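CELL WALL surface anchor family protein (Streptococcus pneumoniae, PDB 2WW8) is the pilus adhesin RrgA, which probably recognises host cells through a metal-binding, integrin I-like (von Willebrand factor A) domain at one end of an elongated molecule. Local coordinates at residues G388-S393 and D517-Y522; Y394-N399 and S427-Q432; S406-L411 and N508-T513; F535-G540 and E577-Y582. One frame throughout, in Å; residues are numbered along the deposited sequence.

Contact 1. Residues G388-S393 and D517-Y522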
# COMPACT_ATOMS: atom_id res chain seq x y z
N GLY A 388 11.85 -12.24 -41.33
CA GLY A 388 12.16 -12.50 -42.75
C GLY A 388 13.61 -12.75 -43.09
O GLY A 388 14.53 -12.33 -42.39
N VAL A 389 13.79 -13.49 -44.17
CA VAL A 389 15.10 -13.73 -44.74
C VAL A 389 15.71 -12.45 -45.33
O VAL A 389 14.96 -11.54 -45.67
CB VAL A 389 15.03 -14.88 -45.77
CG1 VAL A 389 14.46 -16.18 -45.13
CG2 VAL A 389 14.20 -14.50 -47.00
N PRO A 390 17.04 -12.42 -45.45
CA PRO A 390 17.70 -11.19 -45.91
C PRO A 390 17.34 -10.86 -47.36
O PRO A 390 17.15 -11.74 -48.19
CB PRO A 390 19.22 -11.49 -45.79
CG PRO A 390 19.37 -13.02 -45.73
CD PRO A 390 18.02 -13.49 -45.10
N THR A 391 17.28 -9.57 -47.68
CA THR A 391 16.96 -9.12 -49.00
C THR A 391 17.96 -8.01 -49.39
O THR A 391 17.78 -7.35 -50.42
CB THR A 391 15.50 -8.58 -49.11
OG1 THR A 391 15.29 -7.57 -48.13
CG2 THR A 391 14.40 -9.70 -48.96
N MET A 392 19.01 -7.85 -48.57
CA MET A 392 20.15 -7.03 -48.80
C MET A 392 21.40 -7.69 -48.21
O MET A 392 21.28 -8.43 -47.22
CB MET A 392 19.94 -5.69 -48.06
CG MET A 392 18.82 -4.93 -48.77
SD MET A 392 18.45 -3.31 -47.99
CE MET A 392 19.84 -2.32 -48.50
N SER A 393 22.58 -7.39 -48.73
CA SER A 393 23.80 -7.95 -48.13
C SER A 393 24.95 -7.05 -48.62
O SER A 393 24.79 -6.30 -49.60
CB SER A 393 23.99 -9.41 -48.63
OG SER A 393 23.95 -9.47 -50.05
N ASP A 517 23.54 -16.71 -48.77
CA ASP A 517 24.89 -17.23 -48.83
C ASP A 517 25.94 -16.24 -48.28
O ASP A 517 26.73 -16.65 -47.43
CB ASP A 517 25.31 -17.78 -50.21
CG ASP A 517 24.55 -19.03 -50.59
OD1 ASP A 517 24.19 -19.77 -49.66
OD2 ASP A 517 24.31 -19.28 -51.80
N PRO A 518 25.97 -14.99 -48.78
CA PRO A 518 26.92 -14.09 -48.19
C PRO A 518 26.70 -13.79 -46.71
O PRO A 518 27.70 -13.62 -45.98
CB PRO A 518 26.82 -12.81 -49.03
CG PRO A 518 25.47 -12.92 -49.68
CD PRO A 518 25.34 -14.39 -49.97
N THR A 519 25.43 -13.71 -46.29
CA THR A 519 25.15 -13.45 -44.88
C THR A 519 25.65 -14.63 -44.03
O THR A 519 26.27 -14.42 -42.97
CB THR A 519 23.67 -13.14 -44.66
OG1 THR A 519 23.27 -12.08 -45.55
CG2 THR A 519 23.45 -12.82 -43.16
N ARG A 520 25.39 -15.85 -44.49
CA ARG A 520 25.83 -17.04 -43.81
C ARG A 520 27.35 -17.19 -43.79
O ARG A 520 27.95 -17.52 -42.75
CB ARG A 520 25.17 -18.28 -44.45
CG ARG A 520 25.69 -19.56 -43.93
CD ARG A 520 24.86 -20.76 -44.47
NE ARG A 520 24.94 -20.79 -45.92
CZ ARG A 520 25.90 -21.41 -46.61
NH1 ARG A 520 26.90 -22.06 -46.01
NH2 ARG A 520 25.86 -21.38 -47.93
N TRP A 521 28.03 -16.94 -44.91
CA TRP A 521 29.48 -16.93 -44.91
C TRP A 521 30.06 -15.85 -44.00
O TRP A 521 31.11 -16.11 -43.35
CB TRP A 521 29.99 -16.75 -46.35
CG TRP A 521 29.63 -17.88 -47.23
CD1 TRP A 521 29.48 -19.19 -46.88
CD2 TRP A 521 29.45 -17.83 -48.65
NE1 TRP A 521 29.19 -19.95 -47.99
CE2 TRP A 521 29.13 -19.13 -49.08
CE3 TRP A 521 29.48 -16.80 -49.58
CZ2 TRP A 521 28.89 -19.43 -50.42
CZ3 TRP A 521 29.22 -17.09 -50.92
CH2 TRP A 521 28.93 -18.38 -51.32
N TYR A 522 29.42 -14.68 -43.98
CA TYR A 522 29.78 -13.60 -43.07
C TYR A 522 29.72 -14.15 -41.61
O TYR A 522 30.65 -13.97 -40.80
CB TYR A 522 28.90 -12.34 -43.19
CG TYR A 522 29.05 -11.55 -41.87
CD1 TYR A 522 30.21 -10.83 -41.56
CD2 TYR A 522 28.07 -11.64 -40.90
CE1 TYR A 522 30.32 -10.18 -40.32
CE2 TYR A 522 28.17 -11.01 -39.65
CZ TYR A 522 29.30 -10.27 -39.41
OH TYR A 522 29.45 -9.66 -38.19
O HOH W 1 22.08 -9.63 -45.05

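Contact 2. Residues Y394-N399 and S427-Q432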
# COMPACT_ATOMS: atom_id res chain seq x y z
N TYR A 394 26.12 -7.13 -47.98
CA TYR A 394 27.33 -6.46 -48.49
C TYR A 394 27.99 -7.35 -49.54
O TYR A 394 27.94 -8.56 -49.42
CB TYR A 394 28.33 -6.16 -47.39
CG TYR A 394 27.90 -5.00 -46.49
CD1 TYR A 394 27.85 -3.69 -46.94
CD2 TYR A 394 27.67 -5.22 -45.14
CE1 TYR A 394 27.51 -2.63 -46.10
CE2 TYR A 394 27.37 -4.20 -44.27
CZ TYR A 394 27.29 -2.91 -44.76
OH TYR A 394 26.91 -1.94 -43.87
N PRO A 395 28.58 -6.76 -50.59
CA PRO A 395 29.21 -7.53 -51.67
C PRO A 395 30.54 -8.14 -51.16
O PRO A 395 31.28 -7.50 -50.40
CB PRO A 395 29.46 -6.47 -52.77
CG PRO A 395 29.65 -5.17 -52.02
CD PRO A 395 28.68 -5.31 -50.82
N ILE A 396 30.82 -9.36 -51.60
CA ILE A 396 32.11 -9.97 -51.47
C ILE A 396 33.01 -9.20 -52.47
O ILE A 396 32.58 -8.86 -53.60
CB ILE A 396 31.96 -11.41 -51.85
CG1 ILE A 396 30.97 -12.04 -50.85
CG2 ILE A 396 33.34 -12.15 -51.98
CD1 ILE A 396 30.57 -13.47 -51.20
N ASN A 397 34.23 -8.92 -52.01
CA ASN A 397 35.14 -8.01 -52.72
C ASN A 397 35.92 -8.74 -53.82
O ASN A 397 37.12 -8.90 -53.71
CB ASN A 397 36.04 -7.29 -51.70
CG ASN A 397 37.04 -6.34 -52.33
OD1 ASN A 397 36.70 -5.64 -53.26
ND2 ASN A 397 38.27 -6.35 -51.88
N PHE A 398 35.23 -9.21 -54.86
CA PHE A 398 35.91 -9.81 -56.03
C PHE A 398 36.82 -8.85 -56.78
O PHE A 398 36.49 -7.68 -56.94
CB PHE A 398 34.88 -10.43 -57.00
CG PHE A 398 34.20 -11.69 -56.45
CD1 PHE A 398 34.93 -12.85 -56.25
CD2 PHE A 398 32.86 -11.71 -56.14
CE1 PHE A 398 34.34 -14.00 -55.75
CE2 PHE A 398 32.21 -12.86 -55.61
CZ PHE A 398 32.96 -14.01 -55.44
N ASN A 399 37.95 -9.37 -57.25
CA ASN A 399 38.91 -8.65 -58.09
C ASN A 399 38.59 -8.84 -59.58
O ASN A 399 38.51 -9.97 -60.07
CB ASN A 399 40.32 -9.15 -57.75
CG ASN A 399 41.43 -8.33 -58.38
OD1 ASN A 399 41.23 -7.45 -59.22
ND2 ASN A 399 42.64 -8.65 -57.99
N SER A 427 36.87 -8.37 -43.73
CA SER A 427 37.76 -7.60 -44.61
C SER A 427 37.71 -8.05 -46.10
O SER A 427 38.23 -7.40 -47.00
CB SER A 427 39.17 -7.57 -44.01
OG SER A 427 39.63 -8.91 -44.03
N ASP A 428 37.10 -9.19 -46.40
CA ASP A 428 36.89 -9.58 -47.79
C ASP A 428 35.48 -9.27 -48.32
O ASP A 428 35.13 -9.66 -49.43
CB ASP A 428 37.29 -11.05 -48.08
CG ASP A 428 38.76 -11.29 -47.89
OD1 ASP A 428 39.56 -10.48 -48.42
OD2 ASP A 428 39.21 -12.26 -47.21
N PHE A 429 34.70 -8.50 -47.57
CA PHE A 429 33.51 -7.79 -48.10
C PHE A 429 33.78 -6.30 -48.29
O PHE A 429 34.64 -5.74 -47.59
CB PHE A 429 32.42 -7.86 -47.06
CG PHE A 429 31.81 -9.22 -46.92
CD1 PHE A 429 30.68 -9.53 -47.67
CD2 PHE A 429 32.34 -10.16 -46.03
CE1 PHE A 429 30.03 -10.77 -47.49
CE2 PHE A 429 31.71 -11.42 -45.84
CZ PHE A 429 30.57 -11.72 -46.62
N ILE A 430 33.03 -5.64 -49.18
CA ILE A 430 33.08 -4.15 -49.20
C ILE A 430 32.01 -3.64 -48.26
O ILE A 430 30.82 -3.84 -48.51
CB ILE A 430 32.95 -3.53 -50.62
CG1 ILE A 430 33.99 -4.14 -51.58
CG2 ILE A 430 33.14 -2.01 -50.55
CD1 ILE A 430 33.51 -4.08 -53.03
N THR A 431 32.38 -2.96 -47.19
CA THR A 431 31.32 -2.54 -46.26
C THR A 431 31.34 -1.04 -46.02
O THR A 431 30.59 -0.56 -45.21
CB THR A 431 31.56 -3.20 -44.89
OG1 THR A 431 32.80 -2.72 -44.37
CG2 THR A 431 31.58 -4.74 -45.00
N GLN A 432 32.20 -0.31 -46.73
CA GLN A 432 32.25 1.15 -46.66
C GLN A 432 32.61 1.71 -48.03
O GLN A 432 33.34 1.08 -48.77
CB GLN A 432 33.36 1.59 -45.70
CG GLN A 432 32.93 1.43 -44.23
CD GLN A 432 33.87 2.23 -43.34
OE1 GLN A 432 34.35 3.30 -43.74
NE2 GLN A 432 34.18 1.69 -42.15
O HOH W 2 39.54 -8.47 -50.13

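Contact 3. Residues S406-L411 and N508-T513. With EPE (4-(2-hydroxyethyl)-1-piperazine ethanesulfonic acid), chain E.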
# COMPACT_ATOMS: atom_id res chain seq x y z
N SER A 406 40.29 -16.78 -61.42
CA SER A 406 38.86 -17.03 -61.58
C SER A 406 38.09 -16.71 -60.30
O SER A 406 38.63 -16.81 -59.18
CB SER A 406 38.63 -18.48 -62.00
OG SER A 406 38.56 -19.29 -60.85
N TYR A 407 36.83 -16.33 -60.46
CA TYR A 407 35.99 -16.06 -59.32
C TYR A 407 35.95 -17.20 -58.30
O TYR A 407 35.90 -16.92 -57.12
CB TYR A 407 34.61 -15.56 -59.74
CG TYR A 407 34.68 -14.30 -60.59
CD1 TYR A 407 35.33 -13.19 -60.09
CD2 TYR A 407 34.17 -14.24 -61.90
CE1 TYR A 407 35.42 -12.03 -60.81
CE2 TYR A 407 34.26 -13.05 -62.64
CZ TYR A 407 34.89 -11.95 -62.09
OH TYR A 407 35.05 -10.72 -62.72
N GLN A 408 35.88 -18.44 -58.77
CA GLN A 408 35.84 -19.57 -57.86
C GLN A 408 37.19 -19.61 -57.08
O GLN A 408 37.16 -19.79 -55.88
CB GLN A 408 35.64 -20.88 -58.64
CG GLN A 408 35.52 -22.14 -57.74
CD GLN A 408 34.31 -22.03 -56.85
OE1 GLN A 408 33.20 -21.82 -57.34
NE2 GLN A 408 34.51 -22.13 -55.53
N ASN A 409 38.34 -19.52 -57.76
CA ASN A 409 39.66 -19.44 -57.12
C ASN A 409 39.69 -18.31 -56.08
O ASN A 409 40.16 -18.48 -54.95
CB ASN A 409 40.81 -19.35 -58.13
CG ASN A 409 41.13 -20.70 -58.80
OD1 ASN A 409 40.85 -21.77 -58.26
ND2 ASN A 409 41.71 -20.65 -59.98
N GLN A 410 39.09 -17.17 -56.45
CA GLN A 410 39.09 -16.04 -55.55
C GLN A 410 38.29 -16.40 -54.32
O GLN A 410 38.70 -16.09 -53.18
CB GLN A 410 38.53 -14.79 -56.20
CG GLN A 410 39.47 -14.21 -57.24
CD GLN A 410 38.96 -12.85 -57.70
OE1 GLN A 410 38.46 -12.07 -56.90
NE2 GLN A 410 39.10 -12.55 -58.97
N LEU A 411 37.14 -17.02 -54.54
CA LEU A 411 36.30 -17.30 -53.43
C LEU A 411 36.94 -18.39 -52.57
O LEU A 411 36.81 -18.37 -51.36
CB LEU A 411 34.92 -17.74 -53.92
CG LEU A 411 33.78 -17.99 -52.96
CD1 LEU A 411 33.45 -16.69 -52.15
CD2 LEU A 411 32.54 -18.45 -53.77
N ASN A 508 31.84 -17.25 -65.55
CA ASN A 508 31.78 -18.64 -65.93
C ASN A 508 32.13 -19.55 -64.78
O ASN A 508 32.19 -20.73 -65.02
CB ASN A 508 32.69 -18.98 -67.12
CG ASN A 508 32.31 -18.20 -68.37
OD1 ASN A 508 31.12 -18.01 -68.69
ND2 ASN A 508 33.31 -17.74 -69.11
N THR A 509 32.33 -19.06 -63.54
CA THR A 509 32.70 -19.97 -62.44
C THR A 509 31.77 -19.64 -61.29
O THR A 509 30.57 -19.80 -61.42
CB THR A 509 34.23 -19.98 -62.04
OG1 THR A 509 34.67 -18.70 -61.54
CG2 THR A 509 35.15 -20.38 -63.24
N ALA A 510 32.30 -19.12 -60.18
CA ALA A 510 31.47 -18.74 -59.03
C ALA A 510 30.58 -17.54 -59.33
O ALA A 510 31.00 -16.59 -60.00
CB ALA A 510 32.36 -18.48 -57.78
N LYS A 511 29.35 -17.58 -58.82
CA LYS A 511 28.38 -16.52 -59.02
C LYS A 511 27.52 -16.51 -57.78
O LYS A 511 27.05 -17.57 -57.38
CB LYS A 511 27.55 -16.75 -60.30
CG LYS A 511 26.60 -15.55 -60.58
CD LYS A 511 25.69 -15.79 -61.81
CE LYS A 511 26.41 -16.01 -63.15
NZ LYS A 511 25.37 -16.22 -64.23
N ILE A 512 27.37 -15.33 -57.18
CA ILE A 512 26.53 -15.19 -55.98
C ILE A 512 25.10 -14.86 -56.42
O ILE A 512 24.91 -13.94 -57.22
CB ILE A 512 27.04 -14.04 -55.07
CG1 ILE A 512 28.60 -14.17 -54.89
CG2 ILE A 512 26.15 -13.96 -53.73
CD1 ILE A 512 29.17 -15.51 -54.28
N THR A 513 24.13 -15.64 -55.93
CA THR A 513 22.78 -15.58 -56.50
C THR A 513 21.69 -15.36 -55.44
O THR A 513 20.49 -15.40 -55.76
CB THR A 513 22.44 -16.84 -57.38
OG1 THR A 513 22.37 -18.03 -56.57
CG2 THR A 513 23.47 -17.06 -58.52
N1 EPE E . 38.32 -13.99 -64.57
C2 EPE E . 38.11 -12.76 -63.76
C3 EPE E . 37.88 -11.48 -64.56
N4 EPE E . 38.39 -11.57 -65.91
C5 EPE E . 37.81 -12.71 -66.59
C6 EPE E . 38.53 -13.93 -66.04
C7 EPE E . 38.20 -10.33 -66.65
C8 EPE E . 39.57 -9.68 -66.84
O8 EPE E . 39.71 -8.95 -68.05
C9 EPE E . 37.39 -15.08 -64.30
C10 EPE E . 36.17 -14.98 -65.20
S EPE E . 35.39 -16.54 -64.78
O1S EPE E . 35.97 -17.74 -65.42
O2S EPE E . 34.11 -16.03 -65.33
O3S EPE E . 35.57 -16.83 -63.35

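Contact 4. Residues F535-G540 and E577-Y582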
# COMPACT_ATOMS: atom_id res chain seq x y z
N PHE A 535 20.68 -16.94 -30.37
CA PHE A 535 19.30 -17.47 -30.44
C PHE A 535 18.50 -16.64 -31.46
O PHE A 535 18.60 -15.42 -31.46
CB PHE A 535 18.64 -17.25 -29.08
CG PHE A 535 19.32 -17.98 -27.97
CD1 PHE A 535 19.28 -19.37 -27.91
CD2 PHE A 535 19.99 -17.27 -26.96
CE1 PHE A 535 19.89 -20.10 -26.86
CE2 PHE A 535 20.61 -18.02 -25.88
CZ PHE A 535 20.60 -19.42 -25.86
N THR A 536 17.73 -17.29 -32.32
CA THR A 536 16.95 -16.64 -33.36
C THR A 536 15.51 -17.10 -33.17
O THR A 536 15.16 -18.32 -33.17
CB THR A 536 17.48 -17.03 -34.76
OG1 THR A 536 18.89 -16.74 -34.78
CG2 THR A 536 16.81 -16.18 -35.88
N VAL A 537 14.65 -16.12 -32.97
CA VAL A 537 13.19 -16.36 -32.94
C VAL A 537 12.64 -15.74 -34.22
O VAL A 537 12.69 -14.49 -34.36
CB VAL A 537 12.57 -15.76 -31.66
CG1 VAL A 537 11.04 -15.84 -31.63
CG2 VAL A 537 13.09 -16.51 -30.40
N GLY A 538 12.22 -16.59 -35.16
CA GLY A 538 11.54 -16.15 -36.39
C GLY A 538 10.03 -15.99 -36.17
O GLY A 538 9.38 -16.68 -35.36
N ILE A 539 9.47 -15.00 -36.87
CA ILE A 539 8.04 -14.75 -36.80
C ILE A 539 7.42 -15.07 -38.18
O ILE A 539 7.49 -14.24 -39.09
CB ILE A 539 7.72 -13.32 -36.40
CG1 ILE A 539 8.26 -13.03 -34.99
CG2 ILE A 539 6.20 -13.14 -36.36
CD1 ILE A 539 8.55 -11.54 -34.86
N GLY A 540 6.76 -16.21 -38.30
CA GLY A 540 6.02 -16.51 -39.52
C GLY A 540 6.96 -16.64 -40.70
O GLY A 540 6.55 -16.38 -41.84
N GLU A 577 7.19 -16.44 -24.97
CA GLU A 577 7.37 -17.78 -24.47
C GLU A 577 8.64 -18.36 -25.08
O GLU A 577 9.40 -19.04 -24.40
CB GLU A 577 6.14 -18.61 -24.81
CG GLU A 577 6.27 -20.12 -24.61
CD GLU A 577 5.01 -20.76 -25.24
OE1 GLU A 577 3.95 -20.76 -24.56
OE2 GLU A 577 5.04 -21.17 -26.44
N GLN A 578 8.88 -18.10 -26.37
CA GLN A 578 10.06 -18.72 -26.99
C GLN A 578 11.40 -18.09 -26.59
O GLN A 578 12.38 -18.80 -26.35
CB GLN A 578 9.85 -18.79 -28.49
CG GLN A 578 10.88 -19.58 -29.21
CD GLN A 578 11.07 -21.00 -28.69
OE1 GLN A 578 12.21 -21.38 -28.41
NE2 GLN A 578 9.99 -21.74 -28.48
N LEU A 579 11.41 -16.75 -26.48
CA LEU A 579 12.55 -16.03 -25.94
C LEU A 579 12.80 -16.52 -24.52
O LEU A 579 13.96 -16.76 -24.14
CB LEU A 579 12.30 -14.52 -25.90
CG LEU A 579 12.23 -13.83 -27.25
CD1 LEU A 579 11.69 -12.40 -27.09
CD2 LEU A 579 13.59 -13.76 -27.97
N ASN A 580 11.73 -16.61 -23.74
CA ASN A 580 11.89 -17.16 -22.41
C ASN A 580 12.48 -18.59 -22.33
O ASN A 580 13.30 -18.89 -21.46
CB ASN A 580 10.54 -17.07 -21.67
CG ASN A 580 10.72 -17.01 -20.17
OD1 ASN A 580 11.74 -16.53 -19.66
ND2 ASN A 580 9.79 -17.58 -19.47
N ARG A 581 12.03 -19.49 -23.19
CA ARG A 581 12.58 -20.83 -23.32
C ARG A 581 14.09 -20.79 -23.60
O ARG A 581 14.87 -21.50 -22.96
CB ARG A 581 11.84 -21.57 -24.47
CG ARG A 581 12.08 -23.08 -24.46
CD ARG A 581 11.27 -23.82 -25.52
NE ARG A 581 11.73 -23.55 -26.90
CZ ARG A 581 12.78 -24.12 -27.52
NH1 ARG A 581 13.53 -25.02 -26.92
NH2 ARG A 581 13.07 -23.82 -28.76
N TYR A 582 14.53 -19.95 -24.52
CA TYR A 582 15.97 -19.89 -24.85
C TYR A 582 16.72 -19.25 -23.66
O TYR A 582 17.82 -19.71 -23.28
CB TYR A 582 16.23 -19.13 -26.17
CG TYR A 582 15.96 -19.92 -27.43
CD1 TYR A 582 16.40 -21.23 -27.55
CD2 TYR A 582 15.30 -19.35 -28.52
CE1 TYR A 582 16.18 -21.98 -28.66
CE2 TYR A 582 15.12 -20.09 -29.68
CZ TYR A 582 15.53 -21.39 -29.74
OH TYR A 582 15.35 -22.13 -30.86

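Contact 1. Residues G388-S393 and D517-Y522
In the von Willebrand factor A-like domain, the loop that leaves the magnesium site directly after its ligand Asp387 runs past helix 516-526, and Pro390 and Ser393 lean on Pro518 and Thr519 in its first turn. The touch is light. CG of Pro390 lies 4.0 Å from OG1 of Thr519, and the hydroxyl of Ser393 rests beside the Pro518 ring, OG to CG 3.8 Å. No direct polar bond links the two segments; a water does so instead, giving one proton to Met392 O at 2.6 Å and another to Thr519 OG1 at 2.8 Å. With chi1 at -53°, Thr519 places OG1 beside its own backbone N, where it also bonds to His515 O. The same histidine takes Ser393 through ND1, so a residue just ahead of the helix start fixes both hydroxyls of the contact. On the helix itself, Arg520 NH2 and Asp517 OD1 form a salt bridge of 2.9 Å between residues three apart. The carboxylate oxygen lies almost in the guanidinium plane, whereas the nitrogen approaches well above the plane of the carboxylate. The side chain of Pro390 is about 10 Å from the magnesium, so the contact belongs to the surroundings of the site and not to its first shell. Phe555 of helix 549-558 packs on both Pro390 and Thr519, helix 359-373 reaches Pro390 through Thr359 and Ser393 through Gln360, and the backbone of Ser393 pairs with Arg442 of the short strand 442-443.

Contact 2. Residues Y394-N399 and S427-Q432
Pro395 O receives two donors from the facing segment: a hydrogen bond from Ile430 N at 2.8 Å, lying nearly along the C=O axis, and a CA-H...O contact from Phe429 CA at 3.2 Å. A second backbone bond, Asn397 N to Asp428 O at 2.8 Å, comes to its carbonyl tilted from the carbonyl plane. Side chains fill in around these bonds. The ring of Phe429 turns its edge to Tyr394 O, with CD1 3.4 Å away, and its CE1 meets Ile396 CG1 at 3.7 Å. At the other end Thr431 sits over one face of the Tyr394 ring in a CH-pi contact, its CA 4.0 Å from the ring centroid, while the phenol reaches beyond the segments to Glu437. The two backbone bonds flank Ile396 and Phe429 as a non-hydrogen-bonded antiparallel pair, an isolated beta bridge between the loops on either side of helix 407-416 in the chain. Ile430 O, close to the Tyr394 ring and the Pro395 ring, is buried here without a hydrogen-bond partner. Asn397, the centre of an inverse gamma turn, extends its side chain with CG anti to the backbone N (chi1 179°), which brings OD1 against Ile430 CG1. Its ND2 gives a proton to a water 3.0 Å away, and that water donates in turn to Asp428 OD1 at 2.6 Å. The other carboxylate oxygen of Asp428 belongs to a salt bridge with Lys417. Phe429 also reaches Pro518 and Tyr522 of helix 516-526, and Ile396 packs on Trp521 of the same helix.

Contact 3. Residues S406-L411 and N508-T513
Ala510 and Thr509 meet the first turn of helix 407-416, whose N-cap is Ser406: its OG accepts the amide of Asn409 at 3.1 Å. The packed half of the contact gathers round the methyl of Ala510. Leu411 CD2 lies 4.0 Å from Ala510 CB, Tyr407 CB lies beside it, and Gln408, its chain bent at chi2, brings OE1 to 3.5 Å from the same methyl. The side-chain nitrogen NE2 of Gln408 goes instead to Asn412 OD1. On the more exposed half, Thr509 and Asn508 share polar work with a buffer molecule (HEPES), probably from the crystallisation liquor. Thr509 OG1 accepts from Gln408 N at 3.0 Å. The same Thr509 OG1 donates to O3S of the HEPES sulfonate at 2.8 Å, so one hydroxyl joins the helix start to the anion. O3S also takes the amide of Tyr407 at 3.2 Å, and Asn508 N binds O2S at 2.6 Å. The helix start, through Tyr407 N, probably favours the anion, and Asn508 N of the loop adds a second amide, although nothing ties this buffer site to the protein's own function. C2 of the buffer's piperazine lies over one face of the Tyr407 ring, and the phenol continues to His400. Between the two halves Tyr407 CB passes 3.6 Å from Thr509 OG1, close to where the hydroxyl meets the sulfonate.

Contact 4. Residues F535-G540 and E577-Y582
Phe535 and Tyr582 both set CG anti to the carbonyl carbon (chi1 -62° and -79°), which brings the two rings together between strand and helix, running past each other in opposite directions. Their planes are 23° apart and their centroids 4.9 Å, so the rings are nearly parallel but slid until they scarcely overlap. Tyr582 CB lies over one face of the Phe535 ring, a CH-pi contact 3.8 Å from the ring centroid, while Phe535 CD1 lies over the tyrosine ring, 3.4 Å from CG of Tyr582. Val537, the next residue on this face of the strand, brings CG2 to the edge of the Tyr582 ring and to 3.7 Å from Leu579 CD2; Gln578 CG touches the same methyl. The phenol of Tyr582 is held from outside, by Glu564 O and Thr567 OG1, which fixes the far end of the ring. Phe383 of the adjoining strand 379-386 meets Phe535 and packs on Leu579. The segment axes come within 9.2 Å and run nearly antiparallel, as expected where a helix returns across the parallel central sheet of a Rossmann-like von Willebrand factor A domain.

Overall arrangement
All four contacts lie in the von Willebrand factor A-like part of the chain, toward one end of the elongated molecule. Contacts 1, 2 and 3 form one cluster, with centres about 13 to 17 Å apart, and each touches the other two. Helix 516-526 is common ground: its Pro518 and Trp521 pack on Ile512 of contact 3, and it also borders contact 2. Along the chain, contact 1 encloses contacts 2 and 3, whose segments alternate, so the long excursion between strands 379-386 and 533-539 folds back on itself, with contact 1 the member of the cluster near the magnesium site. Contact 4 follows on the parallel sheet, its centre about 20 Å from that of contact 1 and about 36 Å from that of contact 3.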